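Local coordinates for protein NADP-dependent glyceraldehyde-3-phosphate dehydrogenase (Bacillus halodurans, PDB 3PRL) that probably oxidises glyceraldehyde 3-phosphate to 3-phosphoglycerate with NADP(+) as electron acceptor, as a non-phosphorylating member of the aldehyde dehydrogenase family, at residues G290-V301 and E386-V397; S407-Q415 and P452-G460. One frame throughout, in Å; residues are numbered along the deposited sequence.

Interaction 1: residues G290-V301 and E386-V397; sequences GQRCTAIKRVFV and EPFGPVLPIIRV
The ammonium group of K297 meets the carboxylate of E386 in a salt bridge, NZ to OE2 2.6 Å, E386 OE2 offering its anti lone pair, away from the other oxygen. It lies where two loops, bordering the coenzyme site, lead into neighbouring parallel strands (296-302 and 391-397) of an aldehyde dehydrogenase catalytic-domain sheet. E386 holds CG anti to its backbone N (chi1 173°) and its chain extended, which carries the carboxylate to K297. A lysine suits this buried place because E386 OE2, R292 O, C293 O and G262 O gather round NZ and must share its three hydrogens, C293 O being approached from above its carbonyl plane. A methionine in place of K297 would probably leave the E386 carboxylate without its charge partner and let the loop at 292-293 shift. Water 1 donates to G290 O and accepts from G389 N.

Farther along, V299, F300 and V301 pair with I394, I395 and R396 as a parallel ladder, V301 N reaching I395 O at 2.9 Å. Beta-branched V299 and I394 lie side by side on one face; F300 packs with I395 and V397 on the other. At the loop end, Q291 CA stands over one face of the F388 ring in a CH-pi contact, 3.8 Å from its centroid.

Interaction 2: residues S407-Q415 and P452-G460; sequences SNQSDYGLQ and PFLGVKKSG
G413 and S459 meet at the tight centre of this loop-to-loop contact, where G413 N donates to S459 OG over 2.9 Å in a nearly straight bond (164°). The chains run so close that a side chain on G413 would collide with V456 CG2, which explains the glycine. Its carbonyl is used as well: V456 N donates to G413 O at 2.9 Å, from 46° out of the carbonyl plane. S459 suits its buried place because a small hydroxyl can serve two backbones, OG also being hydrogen-bonded to G261 O. Beside it, L414 holds CG anti to its backbone N (chi1 -169°), which brings CD1 to 3.6 Å from G455 CA and 3.8 Å from F453 CZ. Q415 NE2, hydrogen-bonded to E445 O, comes up in plane to the edge of the F453 ring; the F453 side chain comes within about 4 Å of that of E259, the predicted active-site glutamate.

Toward solvent the contact thins to two lysines whose chains pass the D411 backbone. K458 gives its backbone N to D411 O at 3.1 Å, and its ammonium group turns away to a salt bridge with E245. K457 lays its long chain past D411 O and Y412 O, and NZ donates to S410 O at 2.8 Å, nearly along the C=O axis. With a salt bridge to E434 besides, that lysine is likely to keep its charge while binding the S410 carbonyl.

In the fold
The centres of interactions 1 and 2 lie about 14 Å apart, and the two follow in series along the chain: strand 391-397 closes the first, and helix 400-409 then leads into the second. Strand 264-268 stands between strands 296-302 and 415-419 in one mixed sheet, so interaction 1 and the 407-415 side of interaction 2 share that sheet, while 452-460 leads on to strand 460-461 of the other large sheet, joining the two near predicted active-site E259. The contacts touch directly, C293 O lying 3.4 Å from L414 CD2 and T294 OG1 3.5 Å from F453 CE1. Interaction 1 also borders the coenzyme site: the side chain of F388 is about 4 Å from that of F162, an NADP(+)-binding residue.

Interaction 1: residues G290-V301 and E386-V397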
loop_
_atom_site.group_PDB
_atom_site.type_symbol
_atom_site.label_atom_id
_atom_site.label_comp_id
_atom_site.label_asym_id
_atom_site.label_seq_id
_atom_site.Cartn_x
_atom_site.Cartn_y
_atom_site.Cartn_z
ATOM N N GLY D 290 -27.184 -24.447 -12.898
ATOM C CA GLY D 290 -27.745 -23.310 -12.146
ATOM C C GLY D 290 -27.583 -23.378 -10.631
ATOM O O GLY D 290 -28.201 -22.588 -9.899
ATOM N N GLN D 291 -26.764 -24.314 -10.152
ATOM C CA GLN D 291 -26.520 -24.458 -8.710
ATOM C C GLN D 291 -25.304 -23.664 -8.280
ATOM O O GLN D 291 -24.334 -24.205 -7.752
ATOM C CB GLN D 291 -26.387 -25.922 -8.316
ATOM C CG GLN D 291 -27.671 -26.693 -8.565
ATOM C CD GLN D 291 -27.484 -28.173 -8.461
ATOM O OE1 GLN D 291 -28.162 -28.833 -7.685
ATOM N NE2 GLN D 291 -26.557 -28.713 -9.239
ATOM N N ARG D 292 -25.377 -22.358 -8.524
ATOM C CA ARG D 292 -24.288 -21.447 -8.246
ATOM C C ARG D 292 -24.868 -20.190 -7.645
ATOM O O ARG D 292 -25.930 -19.701 -8.086
ATOM C CB ARG D 292 -23.530 -21.127 -9.535
ATOM C CG ARG D 292 -22.720 -22.301 -10.067
ATOM C CD ARG D 292 -22.181 -22.065 -11.477
ATOM N NE ARG D 292 -21.016 -21.190 -11.502
ATOM C CZ ARG D 292 -20.911 -20.112 -12.280
ATOM N NH1 ARG D 292 -21.903 -19.783 -13.109
ATOM N NH2 ARG D 292 -19.817 -19.368 -12.240
ATOM N N CYS D 293 -24.192 -19.672 -6.630
ATOM C CA CYS D 293 -24.633 -18.429 -6.039
ATOM C C CYS D 293 -24.353 -17.319 -7.030
ATOM O O CYS D 293 -25.210 -16.487 -7.268
ATOM C CB CYS D 293 -23.974 -18.189 -4.684
ATOM S SG CYS D 293 -24.543 -19.379 -3.477
ATOM N N THR D 294 -23.152 -17.348 -7.614
ATOM C CA THR D 294 -22.768 -16.435 -8.669
ATOM C C THR D 294 -23.085 -17.071 -10.033
ATOM O O THR D 294 -22.458 -18.055 -10.439
ATOM C CB THR D 294 -21.286 -16.082 -8.567
ATOM O OG1 THR D 294 -20.904 -15.992 -7.180
ATOM C CG2 THR D 294 -21.017 -14.759 -9.248
ATOM N N ALA D 295 -24.069 -16.491 -10.711
ATOM C CA ALA D 295 -24.601 -16.977 -11.981
ATOM C C ALA D 295 -25.697 -16.038 -12.413
ATOM O O ALA D 295 -26.461 -15.552 -11.580
ATOM C CB ALA D 295 -25.175 -18.376 -11.830
ATOM N N ILE D 296 -25.791 -15.811 -13.720
ATOM C CA ILE D 296 -26.878 -15.044 -14.293
ATOM C C ILE D 296 -28.195 -15.835 -14.142
ATOM O O ILE D 296 -28.299 -16.985 -14.560
ATOM C CB ILE D 296 -26.599 -14.734 -15.777
ATOM C CG1 ILE D 296 -25.407 -13.772 -15.927
ATOM C CG2 ILE D 296 -27.868 -14.274 -16.493
ATOM C CD1 ILE D 296 -25.655 -12.345 -15.503
ATOM N N LYS D 297 -29.195 -15.212 -13.541
ATOM C CA LYS D 297 -30.461 -15.889 -13.287
ATOM C C LYS D 297 -31.639 -15.050 -13.725
ATOM O O LYS D 297 -32.765 -15.406 -13.452
ATOM C CB LYS D 297 -30.594 -16.212 -11.799
ATOM C CG LYS D 297 -29.670 -17.303 -11.292
ATOM C CD LYS D 297 -29.613 -17.228 -9.812
ATOM C CE LYS D 297 -28.673 -18.248 -9.239
ATOM N NZ LYS D 297 -27.972 -17.650 -8.051
ATOM N N ARG D 298 -31.364 -13.946 -14.411
ATOM C CA ARG D 298 -32.362 -12.958 -14.816
ATOM C C ARG D 298 -31.845 -12.225 -16.042
ATOM O O ARG D 298 -30.732 -11.693 -16.010
ATOM C CB ARG D 298 -32.520 -11.896 -13.723
ATOM C CG ARG D 298 -33.609 -12.102 -12.708
ATOM C CD ARG D 298 -33.854 -10.785 -11.970
ATOM N NE ARG D 298 -32.756 -10.397 -11.080
ATOM C CZ ARG D 298 -32.815 -9.392 -10.205
ATOM N NH1 ARG D 298 -33.931 -8.665 -10.091
ATOM N NH2 ARG D 298 -31.765 -9.116 -9.432
ATOM N N VAL D 299 -32.632 -12.175 -17.114
ATOM C CA VAL D 299 -32.268 -11.312 -18.232
ATOM C C VAL D 299 -33.251 -10.157 -18.395
ATOM O O VAL D 299 -34.400 -10.358 -18.773
ATOM C CB VAL D 299 -32.157 -12.063 -19.575
ATOM C CG1 VAL D 299 -31.716 -11.096 -20.677
ATOM C CG2 VAL D 299 -31.192 -13.248 -19.479
ATOM N N PHE D 300 -32.792 -8.946 -18.107
ATOM C CA PHE D 300 -33.519 -7.753 -18.532
ATOM C C PHE D 300 -32.988 -7.372 -19.913
ATOM O O PHE D 300 -31.839 -6.946 -20.038
ATOM C CB PHE D 300 -33.300 -6.587 -17.561
ATOM C CG PHE D 300 -33.695 -6.880 -16.140
ATOM C CD1 PHE D 300 -35.033 -6.935 -15.769
ATOM C CD2 PHE D 300 -32.725 -7.076 -15.166
ATOM C CE1 PHE D 300 -35.397 -7.190 -14.454
ATOM C CE2 PHE D 300 -33.079 -7.337 -13.847
ATOM C CZ PHE D 300 -34.410 -7.391 -13.487
ATOM N N VAL D 301 -33.811 -7.529 -20.946
ATOM C CA VAL D 301 -33.384 -7.240 -22.320
ATOM C C VAL D 301 -34.248 -6.160 -22.968
ATOM O O VAL D 301 -35.475 -6.228 -22.919
ATOM C CB VAL D 301 -33.351 -8.530 -23.215
ATOM C CG1 VAL D 301 -34.716 -9.181 -23.310
ATOM C CG2 VAL D 301 -32.798 -8.219 -24.594
ATOM N N GLU D 386 -34.205 -17.191 -6.177
ATOM C CA GLU D 386 -33.102 -18.005 -6.658
ATOM C C GLU D 386 -33.527 -19.483 -6.661
ATOM O O GLU D 386 -33.816 -20.044 -5.613
ATOM C CB GLU D 386 -31.871 -17.784 -5.775
ATOM C CG GLU D 386 -30.701 -18.711 -6.067
ATOM C CD GLU D 386 -29.538 -18.536 -5.093
ATOM O OE1 GLU D 386 -29.753 -18.645 -3.864
ATOM O OE2 GLU D 386 -28.401 -18.310 -5.559
ATOM N N PRO D 387 -33.563 -20.107 -7.853
ATOM C CA PRO D 387 -34.084 -21.452 -8.070
ATOM C C PRO D 387 -33.079 -22.512 -7.671
ATOM O O PRO D 387 -33.458 -23.599 -7.236
ATOM C CB PRO D 387 -34.302 -21.499 -9.590
ATOM C CG PRO D 387 -34.165 -20.067 -10.060
ATOM C CD PRO D 387 -33.163 -19.490 -9.124
ATOM N N PHE D 388 -31.797 -22.169 -7.784
ATOM C CA PHE D 388 -30.722 -23.145 -7.673
ATOM C C PHE D 388 -30.939 -24.335 -8.635
ATOM O O PHE D 388 -30.841 -25.500 -8.251
ATOM C CB PHE D 388 -30.488 -23.551 -6.212
ATOM C CG PHE D 388 -29.073 -23.306 -5.759
ATOM C CD1 PHE D 388 -28.539 -22.016 -5.780
ATOM C CD2 PHE D 388 -28.250 -24.360 -5.369
ATOM C CE1 PHE D 388 -27.229 -21.777 -5.398
ATOM C CE2 PHE D 388 -26.913 -24.125 -4.989
ATOM C CZ PHE D 388 -26.408 -22.842 -5.011
ATOM N N GLY D 389 -31.222 -24.002 -9.890
ATOM C CA GLY D 389 -31.623 -24.990 -10.899
ATOM C C GLY D 389 -31.650 -24.453 -12.318
ATOM O O GLY D 389 -31.635 -23.230 -12.512
ATOM N N PRO D 390 -31.694 -25.362 -13.320
ATOM C CA PRO D 390 -31.442 -25.020 -14.719
ATOM C C PRO D 390 -32.655 -24.354 -15.356
ATOM O O PRO D 390 -33.321 -24.946 -16.216
ATOM C CB PRO D 390 -31.170 -26.376 -15.361
ATOM C CG PRO D 390 -31.989 -27.328 -14.581
ATOM C CD PRO D 390 -32.109 -26.771 -13.177
ATOM N N VAL D 391 -32.922 -23.128 -14.919
ATOM C CA VAL D 391 -34.054 -22.347 -15.379
ATOM C C VAL D 391 -33.583 -20.909 -15.535
ATOM O O VAL D 391 -32.796 -20.416 -14.722
ATOM C CB VAL D 391 -35.274 -22.462 -14.415
ATOM C CG1 VAL D 391 -35.060 -21.666 -13.108
ATOM C CG2 VAL D 391 -36.550 -22.015 -15.106
ATOM N N LEU D 392 -34.032 -20.246 -16.594
ATOM C CA LEU D 392 -33.567 -18.893 -16.881
ATOM C C LEU D 392 -34.712 -18.067 -17.442
ATOM O O LEU D 392 -35.235 -18.385 -18.515
ATOM C CB LEU D 392 -32.389 -18.922 -17.869
ATOM C CG LEU D 392 -31.774 -17.589 -18.317
ATOM C CD1 LEU D 392 -31.221 -16.814 -17.130
ATOM C CD2 LEU D 392 -30.694 -17.819 -19.379
ATOM N N PRO D 393 -35.127 -17.029 -16.708
ATOM C CA PRO D 393 -36.183 -16.157 -17.220
ATOM C C PRO D 393 -35.637 -15.028 -18.078
ATOM O O PRO D 393 -34.534 -14.547 -17.848
ATOM C CB PRO D 393 -36.821 -15.596 -15.949
ATOM C CG PRO D 393 -35.720 -15.626 -14.928
ATOM C CD PRO D 393 -34.839 -16.784 -15.283
ATOM N N ILE D 394 -36.416 -14.624 -19.075
ATOM C CA ILE D 394 -36.111 -13.424 -19.834
ATOM C C ILE D 394 -37.176 -12.373 -19.501
ATOM O O ILE D 394 -38.381 -12.669 -19.487
ATOM C CB ILE D 394 -36.013 -13.693 -21.372
ATOM C CG1 ILE D 394 -35.296 -15.028 -21.684
ATOM C CG2 ILE D 394 -35.373 -12.509 -22.098
ATOM C CD1 ILE D 394 -33.850 -15.140 -21.212
ATOM N N ILE D 395 -36.724 -11.163 -19.191
ATOM C CA ILE D 395 -37.633 -10.089 -18.841
ATOM C C ILE D 395 -37.483 -8.982 -19.873
ATOM O O ILE D 395 -36.426 -8.372 -20.007
ATOM C CB ILE D 395 -37.435 -9.599 -17.377
ATOM C CG1 ILE D 395 -37.779 -10.724 -16.388
ATOM C CG2 ILE D 395 -38.291 -8.369 -17.094
ATOM C CD1 ILE D 395 -37.304 -10.492 -14.962
ATOM N N ARG D 396 -38.543 -8.772 -20.643
ATOM C CA ARG D 396 -38.510 -7.787 -21.715
ATOM C C ARG D 396 -38.652 -6.399 -21.088
ATOM O O ARG D 396 -39.630 -6.106 -20.399
ATOM C CB ARG D 396 -39.593 -8.058 -22.778
ATOM C CG ARG D 396 -40.018 -9.522 -22.902
ATOM C CD ARG D 396 -40.348 -9.909 -24.339
ATOM N NE ARG D 396 -39.234 -10.614 -24.985
ATOM C CZ ARG D 396 -39.138 -10.859 -26.291
ATOM N NH1 ARG D 396 -40.076 -10.446 -27.129
ATOM N NH2 ARG D 396 -38.082 -11.506 -26.763
ATOM N N VAL D 397 -37.648 -5.564 -21.310
ATOM C CA VAL D 397 -37.574 -4.252 -20.671
ATOM C C VAL D 397 -37.545 -3.134 -21.732
ATOM O O VAL D 397 -37.276 -3.401 -22.901
ATOM C CB VAL D 397 -36.354 -4.208 -19.709
ATOM C CG1 VAL D 397 -36.133 -2.833 -19.160
ATOM C CG2 VAL D 397 -36.550 -5.192 -18.568
HETATM O O HOH W 1 -30.549 -21.007 -10.162
#

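Interaction 2: residues S407-Q415 and P452-G460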
loop_
_atom_site.group_PDB
_atom_site.type_symbol
_atom_site.label_atom_id
_atom_site.label_comp_id
_atom_site.label_asym_id
_atom_site.label_seq_id
_atom_site.Cartn_x
_atom_site.Cartn_y
_atom_site.Cartn_z
ATOM N N SER D 407 -33.769 -4.539 -11.268
ATOM C CA SER D 407 -32.553 -5.144 -10.771
ATOM C C SER D 407 -32.435 -4.878 -9.273
ATOM O O SER D 407 -32.251 -5.804 -8.479
ATOM C CB SER D 407 -31.348 -4.570 -11.532
ATOM O OG SER D 407 -30.136 -4.802 -10.848
ATOM N N ASN D 408 -32.589 -3.612 -8.891
ATOM C CA ASN D 408 -32.402 -3.208 -7.500
ATOM C C ASN D 408 -33.505 -3.628 -6.548
ATOM O O ASN D 408 -33.287 -3.655 -5.329
ATOM C CB ASN D 408 -32.151 -1.706 -7.407
ATOM C CG ASN D 408 -30.803 -1.330 -7.953
ATOM O OD1 ASN D 408 -29.935 -2.192 -8.123
ATOM N ND2 ASN D 408 -30.616 -0.057 -8.251
ATOM N N GLN D 409 -34.667 -3.979 -7.109
ATOM C CA GLN D 409 -35.813 -4.417 -6.300
ATOM C C GLN D 409 -35.616 -5.752 -5.598
ATOM O O GLN D 409 -36.225 -5.981 -4.554
ATOM C CB GLN D 409 -37.100 -4.447 -7.124
ATOM C CG GLN D 409 -37.930 -3.194 -6.998
ATOM C CD GLN D 409 -38.980 -3.039 -8.102
ATOM O OE1 GLN D 409 -39.197 -1.937 -8.601
ATOM N NE2 GLN D 409 -39.623 -4.136 -8.485
ATOM N N SER D 410 -34.786 -6.628 -6.178
ATOM C CA SER D 410 -34.448 -7.923 -5.568
ATOM C C SER D 410 -33.802 -7.725 -4.192
ATOM O O SER D 410 -33.066 -6.758 -3.998
ATOM C CB SER D 410 -33.486 -8.689 -6.491
ATOM O OG SER D 410 -32.819 -9.733 -5.804
ATOM N N ASP D 411 -34.071 -8.633 -3.255
ATOM C CA ASP D 411 -33.394 -8.618 -1.956
ATOM C C ASP D 411 -31.915 -8.981 -2.105
ATOM O O ASP D 411 -31.134 -8.765 -1.183
ATOM C CB ASP D 411 -34.033 -9.595 -0.948
ATOM C CG ASP D 411 -35.498 -9.278 -0.638
ATOM O OD1 ASP D 411 -35.832 -8.115 -0.334
ATOM O OD2 ASP D 411 -36.325 -10.207 -0.697
ATOM N N TYR D 412 -31.548 -9.561 -3.256
ATOM C CA TYR D 412 -30.188 -9.994 -3.506
ATOM C C TYR D 412 -29.324 -8.873 -4.040
ATOM O O TYR D 412 -29.823 -7.799 -4.431
ATOM C CB TYR D 412 -30.159 -11.210 -4.456
ATOM C CG TYR D 412 -30.841 -12.397 -3.836
ATOM C CD1 TYR D 412 -30.284 -13.035 -2.732
ATOM C CD2 TYR D 412 -32.070 -12.854 -4.318
ATOM C CE1 TYR D 412 -30.925 -14.112 -2.131
ATOM C CE2 TYR D 412 -32.712 -13.943 -3.736
ATOM C CZ TYR D 412 -32.129 -14.566 -2.648
ATOM O OH TYR D 412 -32.744 -15.626 -2.052
ATOM N N GLY D 413 -28.027 -9.130 -4.067
ATOM C CA GLY D 413 -27.050 -8.098 -4.419
ATOM C C GLY D 413 -25.645 -8.640 -4.558
ATOM O O GLY D 413 -24.702 -8.055 -4.031
ATOM N N LEU D 414 -25.507 -9.758 -5.264
ATOM C CA LEU D 414 -24.211 -10.405 -5.401
ATOM C C LEU D 414 -23.398 -9.777 -6.559
ATOM O O LEU D 414 -22.438 -9.014 -6.335
ATOM C CB LEU D 414 -24.415 -11.929 -5.533
ATOM C CG LEU D 414 -23.269 -12.950 -5.453
ATOM C CD1 LEU D 414 -22.168 -12.535 -4.461
ATOM C CD2 LEU D 414 -23.822 -14.311 -5.051
ATOM N N GLN D 415 -23.818 -10.064 -7.795
ATOM C CA GLN D 415 -23.108 -9.615 -8.979
ATOM C C GLN D 415 -24.096 -9.251 -10.097
ATOM O O GLN D 415 -25.288 -9.438 -9.943
ATOM C CB GLN D 415 -22.113 -10.697 -9.431
ATOM C CG GLN D 415 -20.851 -10.784 -8.562
ATOM C CD GLN D 415 -19.663 -11.415 -9.299
ATOM O OE1 GLN D 415 -19.747 -11.691 -10.484
ATOM N NE2 GLN D 415 -18.536 -11.604 -8.587
ATOM N N PRO D 452 -11.428 -9.167 -5.442
ATOM C CA PRO D 452 -12.299 -9.151 -4.274
ATOM C C PRO D 452 -13.652 -9.751 -4.627
ATOM O O PRO D 452 -14.177 -9.492 -5.716
ATOM C CB PRO D 452 -12.482 -7.651 -3.982
ATOM C CG PRO D 452 -11.433 -6.961 -4.764
ATOM C CD PRO D 452 -11.149 -7.807 -5.935
ATOM N N PHE D 453 -14.200 -10.551 -3.726
ATOM C CA PHE D 453 -15.523 -11.125 -3.927
ATOM C C PHE D 453 -16.421 -10.827 -2.726
ATOM O O PHE D 453 -16.062 -11.147 -1.597
ATOM C CB PHE D 453 -15.399 -12.634 -4.165
ATOM C CG PHE D 453 -16.705 -13.353 -4.242
ATOM C CD1 PHE D 453 -17.510 -13.249 -5.380
ATOM C CD2 PHE D 453 -17.102 -14.196 -3.214
ATOM C CE1 PHE D 453 -18.711 -13.939 -5.463
ATOM C CE2 PHE D 453 -18.297 -14.887 -3.283
ATOM C CZ PHE D 453 -19.109 -14.766 -4.421
ATOM N N LEU D 454 -17.580 -10.213 -2.991
ATOM C CA LEU D 454 -18.574 -9.902 -1.953
ATOM C C LEU D 454 -20.020 -9.837 -2.487
ATOM O O LEU D 454 -20.261 -9.474 -3.638
ATOM C CB LEU D 454 -18.186 -8.594 -1.208
ATOM C CG LEU D 454 -18.344 -7.226 -1.899
ATOM C CD1 LEU D 454 -18.164 -6.038 -0.931
ATOM C CD2 LEU D 454 -17.429 -7.102 -3.124
ATOM N N GLY D 455 -20.972 -10.224 -1.644
ATOM C CA GLY D 455 -22.380 -9.962 -1.895
ATOM C C GLY D 455 -22.874 -8.939 -0.890
ATOM O O GLY D 455 -22.486 -8.978 0.282
ATOM N N VAL D 456 -23.698 -8.003 -1.355
ATOM C CA VAL D 456 -24.336 -7.023 -0.470
ATOM C C VAL D 456 -25.824 -7.398 -0.282
ATOM O O VAL D 456 -26.261 -8.430 -0.792
ATOM C CB VAL D 456 -24.163 -5.571 -0.981
ATOM C CG1 VAL D 456 -22.684 -5.265 -1.206
ATOM C CG2 VAL D 456 -24.944 -5.335 -2.273
ATOM N N LYS D 457 -26.576 -6.560 0.444
ATOM C CA LYS D 457 -27.973 -6.834 0.783
ATOM C C LYS D 457 -28.082 -8.190 1.486
ATOM O O LYS D 457 -27.352 -8.448 2.430
ATOM C CB LYS D 457 -28.857 -6.804 -0.460
ATOM C CG LYS D 457 -28.968 -5.487 -1.145
ATOM C CD LYS D 457 -30.173 -5.533 -2.054
ATOM C CE LYS D 457 -29.942 -4.711 -3.296
ATOM N NZ LYS D 457 -31.145 -4.726 -4.164
ATOM N N LYS D 458 -28.969 -9.063 1.015
ATOM C CA LYS D 458 -29.099 -10.398 1.604
ATOM C C LYS D 458 -28.108 -11.448 1.070
ATOM O O LYS D 458 -28.050 -12.567 1.588
ATOM C CB LYS D 458 -30.532 -10.906 1.471
ATOM C CG LYS D 458 -31.433 -10.427 2.588
ATOM C CD LYS D 458 -32.608 -11.376 2.804
ATOM C CE LYS D 458 -33.626 -10.784 3.774
ATOM N NZ LYS D 458 -32.947 -10.091 4.926
ATOM N N SER D 459 -27.336 -11.063 0.052
ATOM C CA SER D 459 -26.317 -11.906 -0.605
ATOM C C SER D 459 -25.028 -12.171 0.192
ATOM O O SER D 459 -24.228 -13.049 -0.174
ATOM C CB SER D 459 -25.957 -11.301 -1.967
ATOM O OG SER D 459 -26.965 -11.574 -2.933
ATOM N N GLY D 460 -24.801 -11.405 1.261
ATOM C CA GLY D 460 -23.681 -11.692 2.151
ATOM C C GLY D 460 -23.251 -10.591 3.108
ATOM O O GLY D 460 -23.949 -9.598 3.286
#